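Local coordinates for SAHS4 (Ramazzottius varieornatus, PDB 5Z4G), which probably acts as a secreted, heat-soluble molecular shield that protects the tardigrade during water shortage, and binds zinc ions, at residues Thr130-Thr135 against Leu141-Thr146; Met87-Lys92 against Gly97-Asp102; Glu36-Phe41 against Leu54-Gln59; Gly26-Ile31 against Tyr134-Asp139. One frame throughout, in Å; residues are numbered along the deposited sequence.

Interaction 1. Residues Thr130-Thr135 against Leu141-Thr146; sequences TIVTYT and LEQTFT
Gln-143 turns CG trans to its backbone N (chi1 178°) and stays extended beyond it, while Tyr-134 swings its ring beside its own N (chi1 -63°), which lays the amide chain along the phenol. Gln-143 CG packs 3.6 Å from Tyr-134 CE2, and NE2 gives Tyr-134 OH a hydrogen bond of 3.0 Å, bent to 143° at the hydrogen. The long amide suits this place because its other end, OE1, bonds to Tyr-156 OH. A phenylalanine in place of Tyr-134 would probably leave Gln-143 NE2 without this acceptor and the amide freer to turn. Val-132 CG2 lies 4.1 Å from Phe-145 CB on the same face. Over the other face, beta-branched threonines suit the extended backbone and offer hydroxyls to water: one water is held by OG1 of Thr-133, Thr-135 and Thr-144 and donates to Glu-142 O. Thr-135 OG1 also bonds to Gln-116 NE2. Between the two faces, Ile-131 with Thr-146, Thr-133 with Thr-144 and Thr-135 with Glu-142 each exchange two backbone bonds, such as Thr-133 N to Thr-144 O at 2.8 Å. This ladder joins strands 128-137 and 140-147 as an antiparallel beta hairpin in a barrel of the fatty-acid-binding-protein type.

Interaction 2. Residues Met87-Lys92 against Gly97-Asp102; sequences METSFK and GTLSHD. With ZN (zinc ion), chain D.
Within these segments Leu-99 is the side chain of 97-102 that touches 87-92. Its two methyls divide the work: CD2 meets Thr-89 end to end, 4.1 Å from CB, and CD1 comes within 4.2 Å of Met-87 CG, the two side chains crossing at roughly a right angle. A branched leucine suits the spot because one residue can touch two partners, whereas the beta-branched threonine presents a short, compact end to it. Met-87 leaves its backbone with CG trans to N (chi1 -177°) and then folds at chi2 and chi3; it was modelled in two conformers, which makes the detail of this touch less certain. No hydrogen bond crosses between the segments, and the closest CA atoms, those of Thr-89 and Leu-99, are 8.7 Å apart, too far for strand pairing.

Two residues beyond Leu-99, His-101 binds a zinc ion through NE2 at 2.1 Å. His-85 supplies a second ligand through ND1, tying the lead-in to strand 86-91 to the end of strand 97-101. Asp-102 CG stands 3.9 Å above the plane of the His-101 ring, displaced toward its rim, and its carboxylate forms a salt bridge with Lys-50.

Each strand has its real partner on the far side: Met-87, Thr-89 and Phe-91 bond through their backbones to strand 74-79, Gly-97 and Leu-99 to strand 104-113. Interaction 2 therefore spans the gap between the fourth and fifth strands that is characteristic of fatty-acid-binding-protein barrels, with Tyr-108 of strand 104-113 also touching Thr-89 and Phe-91.

Interaction 3. Residues Glu36-Phe41 against Leu54-Gln59; sequences ENWEAF and LYNGKQ
The backbones carrying Trp-38 and Tyr-55 stand well apart, their CA atoms 9.3 Å from each other, the one in the first turn of helix 38-44 and the other in an irregular segment leading toward strand 62-66. Asn-37 holds the N-cap position without a capping bond from its side chain; its carbonyl O accepts a helical bond from Phe-41 N at 3.0 Å.

Large aromatics suit this place because long, flat side chains can bridge such a distance. Trp-38 sends its six-membered ring across, with CZ2 3.8 Å from Tyr-55 CB and CH2 3.8 Å from Tyr-55 CD2. The ring centroids lie 5.5 Å apart with planes inclined at 61°, an oblique pairing. The amide of Asn-56 lies near the indole nitrogen, its CG 4.2 Å from Trp-38 NE1. Phe-145 of the barrel packs against Trp-38, and Phe-80 against the Tyr-55 ring.

Helix and loop are thus joined by dispersion and burial of apolar surface. No hydrogen bond crosses, and Trp-38 NE1 is covered without a partner in the model, a small polar cost for the contact.

Interaction 4. Residues Gly26-Ile31 against Tyr134-Asp139; sequences GKWESI and YTATGD
Trp-28 reaches across one end of the barrel to Ala-136 and to the turn at Gly-138 and Asp-139. The run Gly-26, Lys-27, Trp-28 matches the Gly-X-Trp motif on the first strand of the calycin superfamily, to which fatty-acid-binding proteins belong. The strands concerned are no neighbours in the sheet: strands 150-159 and 140-147 lie between them, and the nearest CA atoms, of Trp-28 and Asp-139, are 8.7 Å apart.

The indole spans that gap. With CG opposite its carbonyl carbon (chi1 -58°) and the ring plane standing roughly square to the plane of CA, CB and CG (chi2 97°), it thrusts its benzo end forward. CH2 comes 4.0 Å from Ala-136 CB, a methyl small enough to let so broad a ring settle beside it. At the back, NE1 donates to Trp-24 O, which fixes the rotation of the ring and satisfies a polar atom in a buried place. Replacing Trp-28 with an alanine would probably open a gap beside Ala-136 and leave Trp-24 O without this donor. Tyr-156 and Lys-158 of strand 150-159 also touch Trp-28.

On the opposing segment, Gly-138 suits its place because its positive phi (56°), which favours glycine, lets the chain turn. The turn at Gly-138 and Asp-139 presents two backbone oxygens to the rim of the indole, both close to its plane: Gly-138 O is 3.6 Å from Trp-28 CH2, and Asp-139 O is 3.5 Å from Trp-28 CZ3.

How the interactions relate
Interactions 1 and 4 share Tyr-134 and Thr-135 on strand 128-137 and are both partly buried. Interaction 1 is a full backbone ladder between neighbouring strands, whereas interaction 4 relies on one indole joining strands that are not adjacent. They touch where Leu-141 CD1 packs 3.6 Å from Trp-28 CE2. Interactions 2 and 3 are surface contacts of a few side chains without cross-segment hydrogen bonds: the former spans the sheet's two outermost strands beside a zinc site, the latter joins a helix to a loop. Phe-145 ties interaction 3 to interaction 1, with CD2 3.6 Å from Phe-41 CZ. Interactions 2 and 4 sit on opposite sides of the chain's centre, about 20 Å apart between centres.

Interaction 1. Residues Thr130-Thr135 against Leu141-Thr146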
# COMPACT_ATOMS: atom_id res chain seq x y z
N THR A 130 1.69 5.68 10.04
CA THR A 130 0.81 5.80 8.88
C THR A 130 -0.19 4.66 8.97
O THR A 130 0.16 3.55 9.38
CB THR A 130 1.60 5.72 7.55
OG1 THR A 130 2.59 6.76 7.52
CG2 THR A 130 0.70 5.89 6.31
N ILE A 131 -1.45 4.95 8.64
CA ILE A 131 -2.44 3.89 8.42
C ILE A 131 -2.89 3.94 6.98
O ILE A 131 -3.21 5.01 6.45
CB ILE A 131 -3.62 3.93 9.42
CG1 ILE A 131 -3.09 3.71 10.86
CG2 ILE A 131 -4.66 2.86 9.07
CD1 ILE A 131 -4.11 3.86 11.96
N VAL A 132 -2.89 2.77 6.34
CA VAL A 132 -3.27 2.62 4.93
C VAL A 132 -4.46 1.67 4.89
O VAL A 132 -4.44 0.63 5.54
CB VAL A 132 -2.09 2.08 4.07
CG1 VAL A 132 -2.43 2.14 2.58
CG2 VAL A 132 -0.80 2.84 4.34
N THR A 133 -5.51 2.03 4.15
CA THR A 133 -6.64 1.12 3.96
C THR A 133 -6.81 0.83 2.47
O THR A 133 -6.59 1.72 1.62
CB THR A 133 -7.97 1.67 4.51
OG1 THR A 133 -8.35 2.83 3.77
CG2 THR A 133 -7.87 2.03 5.99
N TYR A 134 -7.22 -0.40 2.16
CA TYR A 134 -7.45 -0.84 0.78
C TYR A 134 -8.90 -1.26 0.70
O TYR A 134 -9.30 -2.23 1.34
CB TYR A 134 -6.51 -2.00 0.42
CG TYR A 134 -5.05 -1.60 0.47
CD1 TYR A 134 -4.34 -1.61 1.68
CD2 TYR A 134 -4.39 -1.16 -0.69
CE1 TYR A 134 -3.00 -1.21 1.73
CE2 TYR A 134 -3.06 -0.77 -0.65
CZ TYR A 134 -2.37 -0.79 0.56
OH TYR A 134 -1.06 -0.38 0.58
N THR A 135 -9.67 -0.51 -0.08
CA THR A 135 -11.10 -0.74 -0.26
C THR A 135 -11.35 -0.96 -1.74
O THR A 135 -11.10 -0.07 -2.55
CB THR A 135 -11.93 0.47 0.23
OG1 THR A 135 -11.50 0.81 1.55
CG2 THR A 135 -13.42 0.14 0.25
N LEU A 141 -9.96 -0.12 -6.97
CA LEU A 141 -9.41 -0.10 -5.61
C LEU A 141 -9.08 1.32 -5.19
O LEU A 141 -8.46 2.08 -5.94
CB LEU A 141 -8.17 -1.00 -5.51
CG LEU A 141 -7.55 -1.18 -4.10
CD1 LEU A 141 -7.02 -2.60 -3.94
CD2 LEU A 141 -6.46 -0.15 -3.83
N GLU A 142 -9.51 1.68 -3.98
CA GLU A 142 -9.14 2.95 -3.35
C GLU A 142 -8.16 2.65 -2.21
O GLU A 142 -8.45 1.86 -1.32
CB GLU A 142 -10.38 3.69 -2.80
CG GLU A 142 -10.12 5.14 -2.37
CD GLU A 142 -11.36 5.89 -1.87
OE1 GLU A 142 -11.20 6.89 -1.14
OE2 GLU A 142 -12.50 5.50 -2.20
N GLN A 143 -7.00 3.30 -2.27
CA GLN A 143 -5.97 3.21 -1.23
C GLN A 143 -5.95 4.54 -0.48
O GLN A 143 -5.61 5.57 -1.04
CB GLN A 143 -4.61 2.90 -1.87
CG GLN A 143 -3.43 2.83 -0.90
CD GLN A 143 -2.08 2.85 -1.61
OE1 GLN A 143 -1.91 3.55 -2.61
NE2 GLN A 143 -1.12 2.12 -1.08
N THR A 144 -6.35 4.51 0.78
CA THR A 144 -6.41 5.71 1.60
C THR A 144 -5.24 5.63 2.56
O THR A 144 -5.00 4.59 3.15
CB THR A 144 -7.78 5.78 2.33
OG1 THR A 144 -8.84 5.72 1.36
CG2 THR A 144 -7.95 7.06 3.13
N PHE A 145 -4.51 6.73 2.73
CA PHE A 145 -3.36 6.73 3.64
C PHE A 145 -3.35 8.00 4.48
O PHE A 145 -3.51 9.10 3.95
CB PHE A 145 -2.03 6.53 2.90
CG PHE A 145 -1.93 7.27 1.60
CD1 PHE A 145 -2.37 6.68 0.41
CD2 PHE A 145 -1.36 8.55 1.54
CE1 PHE A 145 -2.26 7.35 -0.80
CE2 PHE A 145 -1.26 9.22 0.33
CZ PHE A 145 -1.71 8.62 -0.83
N THR A 146 -3.16 7.82 5.79
CA THR A 146 -3.17 8.93 6.73
C THR A 146 -1.89 8.92 7.54
O THR A 146 -1.51 7.87 8.08
CB THR A 146 -4.39 8.86 7.67
OG1 THR A 146 -5.58 8.81 6.87
CG2 THR A 146 -4.46 10.09 8.62
O HOH W 1 -6.04 5.88 5.92
O HOH W 2 -9.50 2.76 1.21

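Interaction 2. Residues Met87-Lys92 against Gly97-Asp102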
# COMPACT_ATOMS: atom_id res chain seq x y z
N MET A 87 9.25 -4.05 -4.13
CA MET A 87 9.06 -4.69 -2.84
C MET A 87 8.34 -6.01 -3.07
O MET A 87 7.43 -6.08 -3.90
CB MET A 87 8.25 -3.78 -1.90
CG MET A 87 8.04 -4.31 -0.49
SD MET A 87 6.59 -5.37 -0.32
CE MET A 87 5.30 -4.13 -0.20
N GLU A 88 8.75 -7.04 -2.33
CA GLU A 88 8.11 -8.35 -2.40
C GLU A 88 8.27 -9.01 -1.05
O GLU A 88 9.39 -9.22 -0.58
CB GLU A 88 8.70 -9.21 -3.53
CG GLU A 88 8.28 -10.67 -3.53
CD GLU A 88 7.98 -11.22 -4.91
OE1 GLU A 88 8.60 -10.78 -5.90
OE2 GLU A 88 7.12 -12.12 -4.99
N THR A 89 7.14 -9.30 -0.41
CA THR A 89 7.16 -9.89 0.92
C THR A 89 5.92 -10.74 1.18
O THR A 89 5.04 -10.87 0.32
CB THR A 89 7.42 -8.82 2.03
OG1 THR A 89 7.89 -9.45 3.22
CG2 THR A 89 6.18 -7.98 2.34
N SER A 90 5.88 -11.35 2.36
CA SER A 90 4.74 -12.12 2.81
C SER A 90 4.36 -11.63 4.20
O SER A 90 5.19 -11.07 4.92
CB SER A 90 5.08 -13.61 2.84
OG SER A 90 6.26 -13.85 3.59
N PHE A 91 3.10 -11.82 4.56
CA PHE A 91 2.62 -11.41 5.88
C PHE A 91 1.49 -12.30 6.35
O PHE A 91 0.79 -12.93 5.55
CB PHE A 91 2.21 -9.91 5.88
CG PHE A 91 1.05 -9.57 4.97
CD1 PHE A 91 -0.27 -9.62 5.43
CD2 PHE A 91 1.28 -9.18 3.64
CE1 PHE A 91 -1.34 -9.30 4.58
CE2 PHE A 91 0.22 -8.88 2.80
CZ PHE A 91 -1.09 -8.92 3.27
N LYS A 92 1.31 -12.33 7.66
CA LYS A 92 0.18 -13.00 8.29
C LYS A 92 -0.62 -11.93 9.00
O LYS A 92 -0.03 -11.05 9.63
CB LYS A 92 0.65 -14.08 9.27
CG LYS A 92 1.46 -15.18 8.61
CD LYS A 92 1.86 -16.29 9.56
CE LYS A 92 2.78 -17.26 8.83
NZ LYS A 92 3.06 -18.50 9.60
N GLY A 97 5.60 -7.35 10.82
CA GLY A 97 6.74 -7.52 9.92
C GLY A 97 7.56 -6.25 9.90
O GLY A 97 7.10 -5.19 10.35
N THR A 98 8.78 -6.35 9.38
CA THR A 98 9.67 -5.20 9.22
C THR A 98 10.24 -5.19 7.80
O THR A 98 10.66 -6.22 7.28
CB THR A 98 10.81 -5.20 10.27
OG1 THR A 98 10.25 -5.12 11.59
CG2 THR A 98 11.78 -4.00 10.08
N LEU A 99 10.21 -4.01 7.18
CA LEU A 99 10.87 -3.79 5.90
C LEU A 99 11.85 -2.65 6.02
O LEU A 99 11.72 -1.80 6.91
CB LEU A 99 9.84 -3.50 4.80
CG LEU A 99 8.94 -4.67 4.40
CD1 LEU A 99 7.71 -4.16 3.67
CD2 LEU A 99 9.68 -5.70 3.54
N SER A 100 12.83 -2.62 5.13
CA SER A 100 13.83 -1.56 5.13
C SER A 100 14.00 -1.02 3.72
O SER A 100 13.98 -1.79 2.76
CB SER A 100 15.16 -2.09 5.65
OG SER A 100 15.01 -2.64 6.95
N HIS A 101 14.13 0.30 3.61
CA HIS A 101 14.42 0.96 2.34
C HIS A 101 15.43 2.07 2.58
O HIS A 101 15.17 2.98 3.38
CB HIS A 101 13.13 1.52 1.71
CG HIS A 101 13.35 2.20 0.39
ND1 HIS A 101 13.28 3.57 0.24
CD2 HIS A 101 13.65 1.70 -0.83
CE1 HIS A 101 13.51 3.88 -1.02
NE2 HIS A 101 13.74 2.77 -1.69
N ASP A 102 16.56 1.99 1.88
CA ASP A 102 17.68 2.94 2.03
C ASP A 102 18.01 3.17 3.51
O ASP A 102 18.13 4.32 3.96
CB ASP A 102 17.39 4.27 1.30
CG ASP A 102 17.29 4.10 -0.22
OD1 ASP A 102 17.93 3.20 -0.79
OD2 ASP A 102 16.56 4.91 -0.84
ZN ZN D . 14.46 2.57 -3.64

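Interaction 3. Residues Glu36-Phe41 against Leu54-Gln59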
# COMPACT_ATOMS: atom_id res chain seq x y z
N GLU A 36 -5.31 12.04 -4.55
CA GLU A 36 -6.12 13.11 -3.97
C GLU A 36 -5.45 13.63 -2.71
O GLU A 36 -4.99 12.84 -1.87
CB GLU A 36 -7.53 12.62 -3.66
CG GLU A 36 -8.62 13.20 -4.55
CD GLU A 36 -10.02 13.07 -3.94
OE1 GLU A 36 -10.96 12.74 -4.69
OE2 GLU A 36 -10.17 13.30 -2.72
N ASN A 37 -5.37 14.96 -2.60
CA ASN A 37 -4.74 15.65 -1.46
C ASN A 37 -3.21 15.40 -1.33
O ASN A 37 -2.63 15.59 -0.26
CB ASN A 37 -5.49 15.32 -0.16
CG ASN A 37 -5.40 16.43 0.87
OD1 ASN A 37 -5.38 17.61 0.52
ND2 ASN A 37 -5.38 16.06 2.14
N TRP A 38 -2.57 14.99 -2.43
CA TRP A 38 -1.14 14.68 -2.44
C TRP A 38 -0.24 15.81 -1.94
O TRP A 38 0.68 15.55 -1.15
CB TRP A 38 -0.69 14.24 -3.84
CG TRP A 38 0.73 13.74 -3.93
CD1 TRP A 38 1.73 14.27 -4.70
CD2 TRP A 38 1.31 12.62 -3.24
NE1 TRP A 38 2.89 13.54 -4.54
CE2 TRP A 38 2.66 12.52 -3.65
CE3 TRP A 38 0.82 11.68 -2.31
CZ2 TRP A 38 3.53 11.53 -3.16
CZ3 TRP A 38 1.68 10.70 -1.82
CH2 TRP A 38 3.03 10.63 -2.26
N GLU A 39 -0.50 17.04 -2.39
CA GLU A 39 0.31 18.20 -2.00
C GLU A 39 0.33 18.36 -0.48
O GLU A 39 1.41 18.48 0.11
CB GLU A 39 -0.15 19.50 -2.68
CG GLU A 39 0.92 20.59 -2.66
CD GLU A 39 0.39 21.99 -2.95
OE1 GLU A 39 1.06 22.72 -3.71
OE2 GLU A 39 -0.68 22.38 -2.42
N ALA A 40 -0.85 18.35 0.14
CA ALA A 40 -0.99 18.46 1.59
C ALA A 40 -0.33 17.29 2.34
O ALA A 40 0.29 17.51 3.39
CB ALA A 40 -2.46 18.59 1.98
N PHE A 41 -0.47 16.07 1.81
CA PHE A 41 0.13 14.87 2.40
C PHE A 41 1.65 14.90 2.37
O PHE A 41 2.30 14.59 3.37
CB PHE A 41 -0.40 13.57 1.76
CG PHE A 41 0.15 12.31 2.40
CD1 PHE A 41 -0.46 11.78 3.54
CD2 PHE A 41 1.27 11.67 1.87
CE1 PHE A 41 0.05 10.62 4.14
CE2 PHE A 41 1.78 10.51 2.47
CZ PHE A 41 1.17 9.99 3.60
N LEU A 54 8.51 9.03 -7.20
CA LEU A 54 7.89 7.75 -7.58
C LEU A 54 6.39 7.83 -7.81
O LEU A 54 5.81 6.92 -8.39
CB LEU A 54 8.22 6.65 -6.56
CG LEU A 54 9.56 5.88 -6.64
CD1 LEU A 54 10.05 5.66 -8.07
CD2 LEU A 54 10.64 6.54 -5.80
N TYR A 55 5.78 8.94 -7.38
CA TYR A 55 4.34 9.16 -7.51
C TYR A 55 3.99 10.38 -8.36
O TYR A 55 2.83 10.62 -8.67
CB TYR A 55 3.69 9.22 -6.12
CG TYR A 55 4.03 8.02 -5.26
CD1 TYR A 55 3.37 6.79 -5.43
CD2 TYR A 55 5.04 8.09 -4.29
CE1 TYR A 55 3.69 5.68 -4.66
CE2 TYR A 55 5.37 6.98 -3.51
CZ TYR A 55 4.69 5.79 -3.70
OH TYR A 55 5.01 4.69 -2.93
N ASN A 56 5.02 11.13 -8.76
CA ASN A 56 4.87 12.26 -9.67
C ASN A 56 5.25 11.86 -11.10
O ASN A 56 6.17 11.06 -11.31
CB ASN A 56 5.72 13.46 -9.20
CG ASN A 56 5.13 14.15 -7.98
OD1 ASN A 56 5.76 14.19 -6.92
ND2 ASN A 56 3.93 14.70 -8.12
N GLY A 57 4.53 12.41 -12.07
CA GLY A 57 4.79 12.17 -13.49
C GLY A 57 4.07 10.97 -14.07
O GLY A 57 3.02 10.56 -13.58
N LYS A 58 4.66 10.40 -15.12
CA LYS A 58 4.08 9.24 -15.82
C LYS A 58 4.31 7.90 -15.11
O LYS A 58 3.78 6.88 -15.55
CB LYS A 58 4.59 9.17 -17.26
CG LYS A 58 3.87 10.11 -18.23
CD LYS A 58 4.23 9.83 -19.68
CE LYS A 58 5.40 10.67 -20.16
NZ LYS A 58 5.63 10.52 -21.62
N GLN A 59 5.06 7.92 -14.01
CA GLN A 59 5.45 6.70 -13.29
C GLN A 59 4.25 5.93 -12.70
O GLN A 59 3.53 6.45 -11.86
CB GLN A 59 6.48 7.01 -12.19
CG GLN A 59 7.01 5.79 -11.45
CD GLN A 59 7.75 4.83 -12.37
OE1 GLN A 59 8.78 5.18 -12.95
NE2 GLN A 59 7.22 3.63 -12.51

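Interaction 4. Residues Gly26-Ile31 against Tyr134-Asp139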
# COMPACT_ATOMS: atom_id res chain seq x y z
N GLY A 26 -5.61 -9.54 -5.97
CA GLY A 26 -5.48 -9.26 -7.40
C GLY A 26 -4.31 -8.36 -7.70
O GLY A 26 -3.52 -8.04 -6.80
N LYS A 27 -4.20 -7.96 -8.97
CA LYS A 27 -3.15 -7.05 -9.40
C LYS A 27 -3.77 -5.73 -9.83
O LYS A 27 -4.84 -5.71 -10.42
CB LYS A 27 -2.31 -7.65 -10.53
CG LYS A 27 -0.98 -6.94 -10.73
CD LYS A 27 -0.19 -7.57 -11.85
CE LYS A 27 1.21 -7.00 -11.89
NZ LYS A 27 2.06 -7.69 -12.90
N TRP A 28 -3.09 -4.63 -9.51
CA TRP A 28 -3.66 -3.29 -9.58
C TRP A 28 -2.66 -2.32 -10.19
O TRP A 28 -1.47 -2.38 -9.89
CB TRP A 28 -4.00 -2.81 -8.16
CG TRP A 28 -4.95 -3.74 -7.45
CD1 TRP A 28 -4.64 -4.74 -6.55
CD2 TRP A 28 -6.37 -3.76 -7.60
NE1 TRP A 28 -5.79 -5.36 -6.12
CE2 TRP A 28 -6.87 -4.78 -6.74
CE3 TRP A 28 -7.29 -2.98 -8.34
CZ2 TRP A 28 -8.26 -5.05 -6.62
CZ3 TRP A 28 -8.67 -3.25 -8.23
CH2 TRP A 28 -9.13 -4.28 -7.38
N GLU A 29 -3.15 -1.43 -11.05
CA GLU A 29 -2.32 -0.39 -11.66
C GLU A 29 -2.83 0.98 -11.24
O GLU A 29 -4.02 1.26 -11.37
CB GLU A 29 -2.33 -0.51 -13.19
CG GLU A 29 -1.57 0.60 -13.90
CD GLU A 29 -1.84 0.62 -15.40
OE1 GLU A 29 -1.88 1.72 -15.98
OE2 GLU A 29 -2.02 -0.46 -15.98
N SER A 30 -1.94 1.83 -10.74
CA SER A 30 -2.32 3.18 -10.32
C SER A 30 -2.89 3.95 -11.52
O SER A 30 -2.37 3.85 -12.65
CB SER A 30 -1.14 3.92 -9.70
OG SER A 30 -0.06 4.05 -10.61
N ILE A 31 -3.97 4.68 -11.28
CA ILE A 31 -4.55 5.51 -12.34
C ILE A 31 -3.64 6.70 -12.63
O ILE A 31 -2.81 7.05 -11.80
CB ILE A 31 -6.00 5.95 -12.02
CG1 ILE A 31 -6.03 6.98 -10.88
CG2 ILE A 31 -6.86 4.73 -11.71
CD1 ILE A 31 -7.30 7.82 -10.85
N TYR A 134 -7.22 -0.40 2.16
CA TYR A 134 -7.45 -0.84 0.78
C TYR A 134 -8.90 -1.26 0.70
O TYR A 134 -9.30 -2.23 1.34
CB TYR A 134 -6.51 -2.00 0.42
CG TYR A 134 -5.05 -1.60 0.47
CD1 TYR A 134 -4.34 -1.61 1.68
CD2 TYR A 134 -4.39 -1.16 -0.69
CE1 TYR A 134 -3.00 -1.21 1.73
CE2 TYR A 134 -3.06 -0.77 -0.65
CZ TYR A 134 -2.37 -0.79 0.56
OH TYR A 134 -1.06 -0.38 0.58
N THR A 135 -9.67 -0.51 -0.08
CA THR A 135 -11.10 -0.74 -0.26
C THR A 135 -11.35 -0.96 -1.74
O THR A 135 -11.10 -0.07 -2.55
CB THR A 135 -11.93 0.47 0.23
OG1 THR A 135 -11.50 0.81 1.55
CG2 THR A 135 -13.42 0.14 0.25
N ALA A 136 -11.84 -2.15 -2.08
CA ALA A 136 -12.03 -2.53 -3.48
C ALA A 136 -13.43 -3.06 -3.71
O ALA A 136 -13.99 -3.71 -2.84
CB ALA A 136 -10.99 -3.56 -3.91
N THR A 137 -13.99 -2.73 -4.87
CA THR A 137 -15.20 -3.39 -5.36
C THR A 137 -14.96 -3.60 -6.84
O THR A 137 -14.68 -2.63 -7.57
CB THR A 137 -16.48 -2.56 -5.16
OG1 THR A 137 -16.69 -2.32 -3.76
CG2 THR A 137 -17.69 -3.30 -5.71
N GLY A 138 -15.07 -4.85 -7.29
CA GLY A 138 -14.87 -5.20 -8.69
C GLY A 138 -13.50 -4.74 -9.17
O GLY A 138 -12.48 -5.04 -8.54
N ASP A 139 -13.51 -3.97 -10.26
CA ASP A 139 -12.28 -3.58 -10.94
C ASP A 139 -11.58 -2.35 -10.34
O ASP A 139 -10.56 -1.91 -10.87
CB ASP A 139 -12.54 -3.32 -12.44
CG ASP A 139 -13.04 -4.55 -13.19
OD1 ASP A 139 -12.84 -5.69 -12.73
OD2 ASP A 139 -13.62 -4.35 -14.28